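PDB 3UZO: branched-chain-amino-acid aminotransferase from Deinococcus radiodurans, which probably catalyses the reversible, pyridoxal-phosphate-dependent transfer of the amino group between leucine, isoleucine or valine and 2-oxoglutarate, giving branched-chain 2-oxo acids and glutamate. Local coordinates for residues L271-A275 against E276-G280; D95-A98 against A99-R102; Y82-A85 against D86-N90; A121-Q124 against V125-N129. All coordinates share one frame; numbering follows the deposited sequence.

Contact 1: residues L271-A275 against E276-G280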
loop_
_atom_site.group_PDB
_atom_site.type_symbol
_atom_site.label_atom_id
_atom_site.label_comp_id
_atom_site.label_asym_id
_atom_site.label_seq_id
_atom_site.Cartn_x
_atom_site.Cartn_y
_atom_site.Cartn_z
ATOM N N LEU A 271 -24.147 -13.757 1.106
ATOM C CA LEU A 271 -25.016 -13.769 2.281
ATOM C C LEU A 271 -26.231 -12.880 2.039
ATOM O O LEU A 271 -27.339 -13.186 2.474
ATOM C CB LEU A 271 -24.242 -13.274 3.507
ATOM C CG LEU A 271 -23.498 -14.323 4.342
ATOM C CD1 LEU A 271 -22.833 -15.342 3.450
ATOM C CD2 LEU A 271 -22.487 -13.628 5.230
ATOM N N LEU A 272 -26.000 -11.772 1.348
ATOM C CA LEU A 272 -27.049 -10.823 1.016
ATOM C C LEU A 272 -28.116 -11.560 0.197
ATOM O O LEU A 272 -29.318 -11.419 0.443
ATOM C CB LEU A 272 -26.430 -9.686 0.200
ATOM C CG LEU A 272 -26.715 -8.205 0.463
ATOM C CD1 LEU A 272 -26.891 -7.931 1.936
ATOM C CD2 LEU A 272 -25.554 -7.381 -0.103
ATOM N N TRP A 273 -27.665 -12.371 -0.760
ATOM C CA TRP A 273 -28.569 -13.127 -1.621
ATOM C C TRP A 273 -29.289 -14.239 -0.858
ATOM O O TRP A 273 -30.509 -14.393 -0.966
ATOM C CB TRP A 273 -27.800 -13.744 -2.801
ATOM C CG TRP A 273 -28.703 -14.283 -3.877
ATOM C CD1 TRP A 273 -29.232 -13.588 -4.930
ATOM C CD2 TRP A 273 -29.264 -15.604 -3.951
ATOM N NE1 TRP A 273 -30.089 -14.393 -5.649
ATOM C CE2 TRP A 273 -30.128 -15.632 -5.067
ATOM C CE3 TRP A 273 -29.121 -16.764 -3.178
ATOM C CZ2 TRP A 273 -30.848 -16.776 -5.428
ATOM C CZ3 TRP A 273 -29.838 -17.902 -3.538
ATOM C CH2 TRP A 273 -30.690 -17.898 -4.652
ATOM N N LEU A 274 -28.530 -15.016 -0.089
ATOM C CA LEU A 274 -29.089 -16.121 0.688
ATOM C C LEU A 274 -30.110 -15.631 1.710
ATOM O O LEU A 274 -31.164 -16.247 1.894
ATOM C CB LEU A 274 -27.962 -16.874 1.408
ATOM C CG LEU A 274 -27.363 -18.136 0.772
ATOM C CD1 LEU A 274 -27.441 -18.068 -0.737
ATOM C CD2 LEU A 274 -25.919 -18.299 1.236
ATOM N N ALA A 275 -29.789 -14.525 2.373
ATOM C CA ALA A 275 -30.679 -13.953 3.377
ATOM C C ALA A 275 -32.056 -13.679 2.783
ATOM O O ALA A 275 -33.081 -14.039 3.368
ATOM C CB ALA A 275 -30.085 -12.664 3.928
ATOM N N GLU A 276 -32.075 -13.049 1.614
ATOM C CA GLU A 276 -33.329 -12.706 0.963
ATOM C C GLU A 276 -34.073 -13.870 0.316
ATOM O O GLU A 276 -35.221 -14.140 0.659
ATOM C CB GLU A 276 -33.097 -11.633 -0.100
ATOM C CG GLU A 276 -34.396 -11.055 -0.655
ATOM C CD GLU A 276 -34.172 -10.061 -1.772
ATOM O OE1 GLU A 276 -33.180 -9.306 -1.715
ATOM O OE2 GLU A 276 -35.001 -10.024 -2.703
ATOM N N HIS A 277 -33.413 -14.562 -0.606
ATOM C CA HIS A 277 -34.042 -15.652 -1.351
ATOM C C HIS A 277 -34.061 -17.051 -0.744
ATOM O O HIS A 277 -34.678 -17.957 -1.307
ATOM C CB HIS A 277 -33.422 -15.727 -2.752
ATOM C CG HIS A 277 -33.482 -14.436 -3.502
ATOM N ND1 HIS A 277 -32.485 -13.486 -3.431
ATOM C CD2 HIS A 277 -34.446 -13.908 -4.294
ATOM C CE1 HIS A 277 -32.832 -12.429 -4.143
ATOM N NE2 HIS A 277 -34.018 -12.659 -4.676
ATOM N N ARG A 278 -33.405 -17.243 0.393
ATOM C CA ARG A 278 -33.388 -18.562 1.005
ATOM C C ARG A 278 -33.884 -18.543 2.443
ATOM O O ARG A 278 -34.572 -19.461 2.876
ATOM C CB ARG A 278 -31.971 -19.138 0.952
ATOM C CG ARG A 278 -31.369 -19.105 -0.441
ATOM C CD ARG A 278 -31.824 -20.275 -1.299
ATOM N NE ARG A 278 -30.947 -21.421 -1.102
ATOM C CZ ARG A 278 -30.365 -22.098 -2.086
ATOM N NH1 ARG A 278 -30.569 -21.762 -3.351
ATOM N NH2 ARG A 278 -29.544 -23.093 -1.798
ATOM N N LEU A 279 -33.542 -17.494 3.181
ATOM C CA LEU A 279 -33.950 -17.393 4.579
ATOM C C LEU A 279 -35.171 -16.504 4.803
ATOM O O LEU A 279 -35.639 -16.351 5.930
ATOM C CB LEU A 279 -32.780 -16.891 5.426
ATOM C CG LEU A 279 -31.632 -17.880 5.653
ATOM C CD1 LEU A 279 -31.070 -18.368 4.327
ATOM C CD2 LEU A 279 -30.554 -17.204 6.476
ATOM N N GLY A 280 -35.679 -15.915 3.729
ATOM C CA GLY A 280 -36.852 -15.064 3.836
ATOM C C GLY A 280 -36.678 -13.830 4.702
ATOM O O GLY A 280 -37.638 -13.345 5.300
#
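W273 meets H277 and R278 in the last turn of helix 266-277, the helical limb of a beta-alpha-beta unit whose parallel strands are 253-257 and 282-286. The imidazole of H277 lies over one face of the indole in an offset stack: the H277 ring centroid is 4.2 Å from that of the W273 five-membered ring, with the planes 23° apart. H277 CB prolongs the overlap as a CH-pi contact, 3.9 Å from the centroid of the W273 six-membered ring. With CG anti to the backbone N (chi1 -168°), the indole is placed against H277, one turn on. H277 also binds the main chain twice, since W273 O accepts from H277 N at 2.9 Å and from H277 ND1 at 3.3 Å. Beside the stack, R278 CG passes W273 CZ3 at 3.7 Å, while the guanidinium goes on to E339 and the carbonyl of E349. As the helix ends, L274 O takes both R278 N (2.9 Å) and L279 N (3.0 Å). Two carbonyls of the final turn thus serve two donors each, and stack and ND1 bond together fix the rotation of the imidazole, consistent with a proton on ND1.

Contact 2: residues D95-A98 against A99-R102. With PLP (pyridoxal-5'-phosphate), chain C.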
loop_
_atom_site.group_PDB
_atom_site.type_symbol
_atom_site.label_atom_id
_atom_site.label_comp_id
_atom_site.label_asym_id
_atom_site.label_seq_id
_atom_site.Cartn_x
_atom_site.Cartn_y
_atom_site.Cartn_z
ATOM N N ASP A 95 -15.829 -16.595 -10.777
ATOM C CA ASP A 95 -16.108 -15.516 -11.716
ATOM C C ASP A 95 -16.170 -14.178 -10.968
ATOM O O ASP A 95 -15.773 -13.140 -11.491
ATOM C CB ASP A 95 -17.438 -15.776 -12.432
ATOM C CG ASP A 95 -18.627 -15.808 -11.479
ATOM O OD1 ASP A 95 -18.681 -16.695 -10.592
ATOM O OD2 ASP A 95 -19.508 -14.937 -11.619
ATOM N N GLN A 96 -16.671 -14.208 -9.739
ATOM C CA GLN A 96 -16.770 -12.988 -8.940
ATOM C C GLN A 96 -15.369 -12.478 -8.594
ATOM O O GLN A 96 -15.097 -11.283 -8.685
ATOM C CB GLN A 96 -17.582 -13.258 -7.669
ATOM C CG GLN A 96 -19.046 -13.591 -7.945
ATOM C CD GLN A 96 -19.747 -12.480 -8.704
ATOM O OE1 GLN A 96 -19.850 -11.359 -8.219
ATOM N NE2 GLN A 96 -20.221 -12.784 -9.907
ATOM N N ASN A 97 -14.476 -13.392 -8.217
ATOM C CA ASN A 97 -13.098 -13.021 -7.889
ATOM C C ASN A 97 -12.387 -12.457 -9.111
ATOM O O ASN A 97 -11.640 -11.493 -9.000
ATOM C CB ASN A 97 -12.309 -14.235 -7.395
ATOM C CG ASN A 97 -12.846 -14.787 -6.097
ATOM O OD1 ASN A 97 -12.439 -14.377 -5.005
ATOM N ND2 ASN A 97 -13.771 -15.708 -6.204
ATOM N N ALA A 98 -12.605 -13.071 -10.276
ATOM C CA ALA A 98 -11.963 -12.608 -11.503
ATOM C C ALA A 98 -12.392 -11.182 -11.799
ATOM O O ALA A 98 -11.569 -10.339 -12.127
ATOM C CB ALA A 98 -12.332 -13.511 -12.683
ATOM N N ALA A 99 -13.691 -10.924 -11.696
ATOM C CA ALA A 99 -14.218 -9.588 -11.956
ATOM C C ALA A 99 -13.649 -8.587 -10.951
ATOM O O ALA A 99 -13.259 -7.471 -11.314
ATOM C CB ALA A 99 -15.743 -9.607 -11.875
ATOM N N ARG A 100 -13.585 -8.987 -9.686
ATOM C CA ARG A 100 -13.063 -8.079 -8.683
ATOM C C ARG A 100 -11.586 -7.788 -8.889
ATOM O O ARG A 100 -11.143 -6.661 -8.679
ATOM C CB ARG A 100 -13.282 -8.626 -7.267
ATOM C CG ARG A 100 -12.927 -7.612 -6.182
ATOM C CD ARG A 100 -13.385 -8.068 -4.815
ATOM N NE ARG A 100 -12.662 -9.250 -4.361
ATOM C CZ ARG A 100 -12.964 -9.920 -3.253
ATOM N NH1 ARG A 100 -13.979 -9.514 -2.494
ATOM N NH2 ARG A 100 -12.257 -10.991 -2.905
ATOM N N MET A 101 -10.816 -8.787 -9.307
ATOM C CA MET A 101 -9.399 -8.540 -9.502
ATOM C C MET A 101 -9.203 -7.613 -10.685
ATOM O O MET A 101 -8.204 -6.906 -10.760
ATOM C CB MET A 101 -8.622 -9.835 -9.721
ATOM C CG MET A 101 -7.130 -9.650 -9.485
ATOM S SD MET A 101 -6.223 -11.201 -9.521
ATOM C CE MET A 101 -6.042 -11.384 -11.257
ATOM N N ARG A 102 -10.162 -7.618 -11.608
ATOM C CA ARG A 102 -10.104 -6.733 -12.767
ATOM C C ARG A 102 -10.247 -5.297 -12.254
ATOM O O ARG A 102 -9.602 -4.365 -12.752
ATOM C CB ARG A 102 -11.248 -7.060 -13.727
ATOM C CG ARG A 102 -10.870 -6.981 -15.189
ATOM C CD ARG A 102 -11.256 -8.251 -15.911
ATOM N NE ARG A 102 -12.678 -8.555 -15.780
ATOM C CZ ARG A 102 -13.149 -9.783 -15.603
ATOM N NH1 ARG A 102 -12.309 -10.810 -15.536
ATOM N NH2 ARG A 102 -14.451 -9.992 -15.497
HETATM N N1 PLP C . -12.642 -7.279 3.799
HETATM C C2 PLP C . -11.258 -7.371 3.628
HETATM C C2A PLP C . -10.389 -6.205 4.105
HETATM C C3 PLP C . -10.730 -8.559 3.006
HETATM O O3 PLP C . -9.405 -8.688 2.825
HETATM C C4 PLP C . -11.627 -9.613 2.572
HETATM C C4A PLP C . -10.993 -10.889 1.877
HETATM C C5 PLP C . -13.076 -9.442 2.794
HETATM C C6 PLP C . -13.552 -8.281 3.402
HETATM C C5A PLP C . -14.111 -10.428 2.414
HETATM O O4P PLP C . -14.225 -10.624 1.030
HETATM P P PLP C . -14.464 -12.077 0.433
HETATM O O1P PLP C . -13.358 -13.019 0.774
HETATM O O2P PLP C . -14.561 -11.788 -1.085
HETATM O O3P PLP C . -15.839 -12.473 0.887
#
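Q96 and R100, one turn apart in the N-terminal half of helix 94-107, are joined through Q96 O and R100 N. D95 O likewise accepts from A99 N, N97 O from M101 N and A98 O from R102 N, four successive i to i+4 bonds that leave the side chains to do the specific work. R100 carries the cofactor contact. Its CG is anti to the backbone N (chi1 -172°), and the chain runs out straight before bending at chi3, which brings the guanidinium edge to the phosphate of pyridoxal 5'-phosphate. R100 NH1 gives O2P of the cofactor a 2.7 Å hydrogen bond, and R100 NH2 adds a weak one to the same O2P at 3.0 Å. R100 NE forms a salt bridge with E77, and NH1 also donates to the carbonyl of P264. S265, just before helix 266-277, and I266 and T267, at its start, also hydrogen-bond the cofactor. R102 is held by other partners: its NH1 forms a salt bridge with D115 and donates to the carbonyl of L113. Its guanidinium lies with one face over A98 O, R102 NH1 standing 3.5 Å from that oxygen, which may polarise the carbonyl already bound by R102 N. At the start of the segment, Q96 NE2 donates to D95 OD2 at 2.8 Å, reaching that oxygen from above the carboxylate plane, 45° out of it.

Contact 3: residues Y82-A85 against D86-N90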
loop_
_atom_site.group_PDB
_atom_site.type_symbol
_atom_site.label_atom_id
_atom_site.label_comp_id
_atom_site.label_asym_id
_atom_site.label_seq_id
_atom_site.Cartn_x
_atom_site.Cartn_y
_atom_site.Cartn_z
ATOM N N TYR A 82 -13.376 -26.911 -2.676
ATOM C CA TYR A 82 -13.882 -27.791 -1.624
ATOM C C TYR A 82 -14.158 -29.215 -2.100
ATOM O O TYR A 82 -14.620 -29.429 -3.213
ATOM C CB TYR A 82 -15.183 -27.233 -1.024
ATOM C CG TYR A 82 -15.168 -25.759 -0.633
ATOM C CD1 TYR A 82 -15.320 -24.754 -1.597
ATOM C CD2 TYR A 82 -15.056 -25.373 0.705
ATOM C CE1 TYR A 82 -15.365 -23.400 -1.235
ATOM C CE2 TYR A 82 -15.096 -24.022 1.079
ATOM C CZ TYR A 82 -15.249 -23.047 0.107
ATOM O OH TYR A 82 -15.271 -21.720 0.475
ATOM N N ARG A 83 -13.887 -30.187 -1.236
ATOM C CA ARG A 83 -14.130 -31.592 -1.556
ATOM C C ARG A 83 -15.547 -31.936 -1.101
ATOM O O ARG A 83 -15.861 -31.832 0.082
ATOM C CB ARG A 83 -13.123 -32.478 -0.819
ATOM C CG ARG A 83 -13.284 -33.975 -1.062
ATOM C CD ARG A 83 -12.081 -34.512 -1.829
ATOM N NE ARG A 83 -12.305 -34.508 -3.263
ATOM C CZ ARG A 83 -11.361 -34.722 -4.180
ATOM N NH1 ARG A 83 -10.101 -34.948 -3.824
ATOM N NH2 ARG A 83 -11.691 -34.732 -5.460
ATOM N N CYS A 84 -16.401 -32.333 -2.038
ATOM C CA CYS A 84 -17.780 -32.683 -1.705
ATOM C C CYS A 84 -17.868 -34.137 -1.237
ATOM O O CYS A 84 -16.961 -34.935 -1.487
ATOM C CB CYS A 84 -18.684 -32.488 -2.924
ATOM S SG CYS A 84 -18.686 -30.819 -3.617
ATOM N N ALA A 85 -18.961 -34.474 -0.562
ATOM C CA ALA A 85 -19.164 -35.831 -0.069
ATOM C C ALA A 85 -19.196 -36.844 -1.210
ATOM O O ALA A 85 -18.718 -37.970 -1.062
ATOM C CB ALA A 85 -20.457 -35.909 0.736
ATOM N N ASP A 86 -19.744 -36.446 -2.353
ATOM C CA ASP A 86 -19.823 -37.361 -3.480
ATOM C C ASP A 86 -18.499 -37.523 -4.204
ATOM O O ASP A 86 -18.424 -38.214 -5.213
ATOM C CB ASP A 86 -20.923 -36.920 -4.465
ATOM C CG ASP A 86 -20.594 -35.626 -5.190
ATOM O OD1 ASP A 86 -21.422 -35.202 -6.021
ATOM O OD2 ASP A 86 -19.528 -35.030 -4.938
ATOM N N GLY A 87 -17.449 -36.892 -3.687
ATOM C CA GLY A 87 -16.146 -37.009 -4.315
ATOM C C GLY A 87 -15.778 -35.892 -5.280
ATOM O O GLY A 87 -14.605 -35.740 -5.621
ATOM N N SER A 88 -16.760 -35.113 -5.727
ATOM C CA SER A 88 -16.478 -34.013 -6.657
ATOM C C SER A 88 -15.807 -32.843 -5.936
ATOM O O SER A 88 -15.715 -32.841 -4.709
ATOM C CB SER A 88 -17.765 -33.523 -7.327
ATOM O OG SER A 88 -18.644 -32.925 -6.394
ATOM N N ILE A 89 -15.350 -31.853 -6.706
ATOM C CA ILE A 89 -14.680 -30.679 -6.153
ATOM C C ILE A 89 -15.357 -29.380 -6.579
ATOM O O ILE A 89 -15.527 -29.110 -7.778
ATOM C CB ILE A 89 -13.208 -30.600 -6.607
ATOM C CG1 ILE A 89 -12.456 -31.867 -6.192
ATOM C CG2 ILE A 89 -12.539 -29.354 -6.001
ATOM C CD1 ILE A 89 -11.049 -31.955 -6.775
ATOM N N ASN A 90 -15.718 -28.569 -5.591
ATOM C CA ASN A 90 -16.371 -27.287 -5.833
ATOM C C ASN A 90 -15.426 -26.092 -5.756
ATOM O O ASN A 90 -14.607 -25.991 -4.844
ATOM C CB ASN A 90 -17.490 -27.052 -4.810
ATOM C CG ASN A 90 -18.750 -27.833 -5.122
ATOM O OD1 ASN A 90 -18.826 -28.541 -6.128
ATOM N ND2 ASN A 90 -19.758 -27.693 -4.262
#
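The Y82 ring and the R83 guanidinium lie on the two faces of a beta hairpin, the ring meeting N90 and the guanidinium meeting G87, S88 and I89. The Y82 ring has N90 O at its edge, near its plane, Y82 CD1 being 3.5 Å from N90 O; Y345 meets this ring edge-to-face. The R83 guanidinium has S88 O near its plane at the edge, while I89 CG1 and G87 O approach obliquely, and R83 NH2 donates to G87 O at 3.1 Å besides its salt bridge with E130. C84 SG sits over the amide of N90, 3.3 Å from N90 CG and about equally far from both amide ends.

Between the strands, Y82 and N90 form a hydrogen-bonded antiparallel pair, and R83 and I89 a non-hydrogen-bonded one. The chain reverses through a type I turn from C84 to G87, closed by G87 N to C84 O (3.0 Å). C84 N then bonds S88 O (2.8 Å), so G87, with positive phi, forms the G1 bulge of a classic hairpin. D86 braces the bend: its OD2 accepts S88 N at 2.9 Å, an Asx turn, and S88 OG at 2.7 Å through the syn lone pair.

In the sheet, strand 141-151 flanks strand 74-83, and C-terminal strand 356-357 lies beside 89-91, with I89 bonded to V358. K357 bonds N90 and S88, while N90 ND2 donates to the carbonyl of Q344, at the end of helix 331-344.

Contact 4: residues A121-Q124 against V125-N129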
loop_
_atom_site.group_PDB
_atom_site.type_symbol
_atom_site.label_atom_id
_atom_site.label_comp_id
_atom_site.label_asym_id
_atom_site.label_seq_id
_atom_site.Cartn_x
_atom_site.Cartn_y
_atom_site.Cartn_z
ATOM N N ALA A 121 -6.550 -20.684 -14.568
ATOM C CA ALA A 121 -5.366 -20.766 -13.711
ATOM C C ALA A 121 -5.703 -21.465 -12.383
ATOM O O ALA A 121 -4.962 -22.330 -11.924
ATOM C CB ALA A 121 -4.804 -19.367 -13.443
ATOM N N CYS A 122 -6.816 -21.095 -11.758
ATOM C CA CYS A 122 -7.175 -21.752 -10.508
ATOM C C CYS A 122 -7.502 -23.236 -10.748
ATOM O O CYS A 122 -7.117 -24.086 -9.949
ATOM C CB CYS A 122 -8.337 -21.027 -9.820
ATOM S SG CYS A 122 -9.789 -20.793 -10.825
ATOM N N LEU A 123 -8.187 -23.553 -11.846
ATOM C CA LEU A 123 -8.503 -24.956 -12.135
ATOM C C LEU A 123 -7.210 -25.757 -12.276
ATOM O O LEU A 123 -7.077 -26.837 -11.695
ATOM C CB LEU A 123 -9.331 -25.080 -13.417
ATOM C CG LEU A 123 -10.751 -24.508 -13.341
ATOM C CD1 LEU A 123 -11.401 -24.547 -14.712
ATOM C CD2 LEU A 123 -11.562 -25.307 -12.318
ATOM N N GLN A 124 -6.258 -25.226 -13.041
ATOM C CA GLN A 124 -4.973 -25.898 -13.222
ATOM C C GLN A 124 -4.299 -26.149 -11.880
ATOM O O GLN A 124 -3.787 -27.238 -11.631
ATOM C CB GLN A 124 -4.027 -25.067 -14.089
ATOM C CG GLN A 124 -4.338 -25.065 -15.579
ATOM C CD GLN A 124 -3.179 -24.516 -16.397
ATOM O OE1 GLN A 124 -2.053 -24.996 -16.287
ATOM N NE2 GLN A 124 -3.451 -23.512 -17.221
ATOM N N VAL A 125 -4.296 -25.138 -11.015
ATOM C CA VAL A 125 -3.668 -25.281 -9.704
ATOM C C VAL A 125 -4.407 -26.295 -8.841
ATOM O O VAL A 125 -3.778 -27.132 -8.204
ATOM C CB VAL A 125 -3.585 -23.910 -8.967
ATOM C CG1 VAL A 125 -3.063 -24.085 -7.521
ATOM C CG2 VAL A 125 -2.659 -22.988 -9.736
ATOM N N VAL A 126 -5.738 -26.250 -8.818
ATOM C CA VAL A 126 -6.463 -27.218 -7.993
ATOM C C VAL A 126 -6.196 -28.645 -8.489
ATOM O O VAL A 126 -5.833 -29.538 -7.714
ATOM C CB VAL A 126 -8.000 -26.945 -7.985
ATOM C CG1 VAL A 126 -8.725 -28.051 -7.203
ATOM C CG2 VAL A 126 -8.290 -25.584 -7.351
ATOM N N ARG A 127 -6.348 -28.861 -9.786
ATOM C CA ARG A 127 -6.129 -30.191 -10.340
ATOM C C ARG A 127 -4.729 -30.751 -10.096
ATOM O O ARG A 127 -4.584 -31.917 -9.746
ATOM C CB ARG A 127 -6.450 -30.187 -11.835
ATOM C CG ARG A 127 -7.945 -30.098 -12.103
ATOM C CD ARG A 127 -8.253 -29.712 -13.535
ATOM N NE ARG A 127 -9.693 -29.551 -13.727
ATOM C CZ ARG A 127 -10.241 -28.841 -14.705
ATOM N NH1 ARG A 127 -9.466 -28.223 -15.585
ATOM N NH2 ARG A 127 -11.563 -28.737 -14.793
ATOM N N ALA A 128 -3.706 -29.920 -10.252
ATOM C CA ALA A 128 -2.324 -30.360 -10.063
ATOM C C ALA A 128 -1.956 -30.580 -8.599
ATOM O O ALA A 128 -0.979 -31.254 -8.303
ATOM C CB ALA A 128 -1.371 -29.355 -10.689
ATOM N N ASN A 129 -2.736 -30.001 -7.689
ATOM C CA ASN A 129 -2.480 -30.136 -6.259
ATOM C C ASN A 129 -3.683 -30.760 -5.566
ATOM O O ASN A 129 -3.920 -30.512 -4.383
ATOM C CB ASN A 129 -2.201 -28.759 -5.643
ATOM C CG ASN A 129 -0.919 -28.132 -6.158
ATOM O OD1 ASN A 129 0.176 -28.492 -5.729
ATOM N ND2 ASN A 129 -1.052 -27.192 -7.089
#
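L123 and R127 make a local side-chain contact one turn apart near the C-terminal end of helix 115-128, which lies against the antiparallel sheet. The two side chains run side by side in the same direction. R127 is extended from CG to NE, its CG anti to the carbonyl carbon (chi1 -73°), and this draws its methylenes past L123 O, with R127 CG 3.4 Å from that oxygen. Farther out, one face of the guanidinium lies against L123 CB, R127 NH1 being 3.8 Å away, toward the rim of the group. The charge itself is met by the chain terminus: R127 NH2 forms a salt bridge with V358 OXT, and V358 also touches L123 and V126.

Underneath, the i to i+4 bonding is regular, and the bond from R127 N to L123 O, 2.9 Å long, is nearly straight at 173°. The branched V125 and V126 fit it closely, V125 CG2 lying 3.2 Å from A121 O and V126 CG2 at the same distance from C122 O. These residues face the sheet: A121 and V125 meet strands 162-172 and 39-45, while C122, V125 and V126 meet L144 of strand 141-151.

As the helix ends, N129 ND2 donates to V125 O at 2.9 Å and also to the carbonyl of L38, so one side-chain amide joins the last turn to the approach of strand 39-45. Small and branched apolar side chains toward the strands, with R127 turned outward, are typical of an amphipathic helix laid on a beta sheet.

In the fold
Following the chain, the contacts come in series as 3, 2, 4 and 1; none nests within or crosses another. Contact 3 closes the tight hairpin between strands 74-83 and 89-91, and helix 94-107, with contact 2, follows almost at once. Contact 4 lies on the next helix, 115-128, its centre about 17 Å from that of contact 2. It folds back onto contact 3, where I89 CG2 and V126 CG1 touch at 4.2 Å, tying helix to hairpin. Contact 1 comes much later, in the mixed-sheet part of the chain, about 10 Å from contact 2 at the nearest atoms; the cofactor lies between helices 94-107 and 266-277 and binds to both.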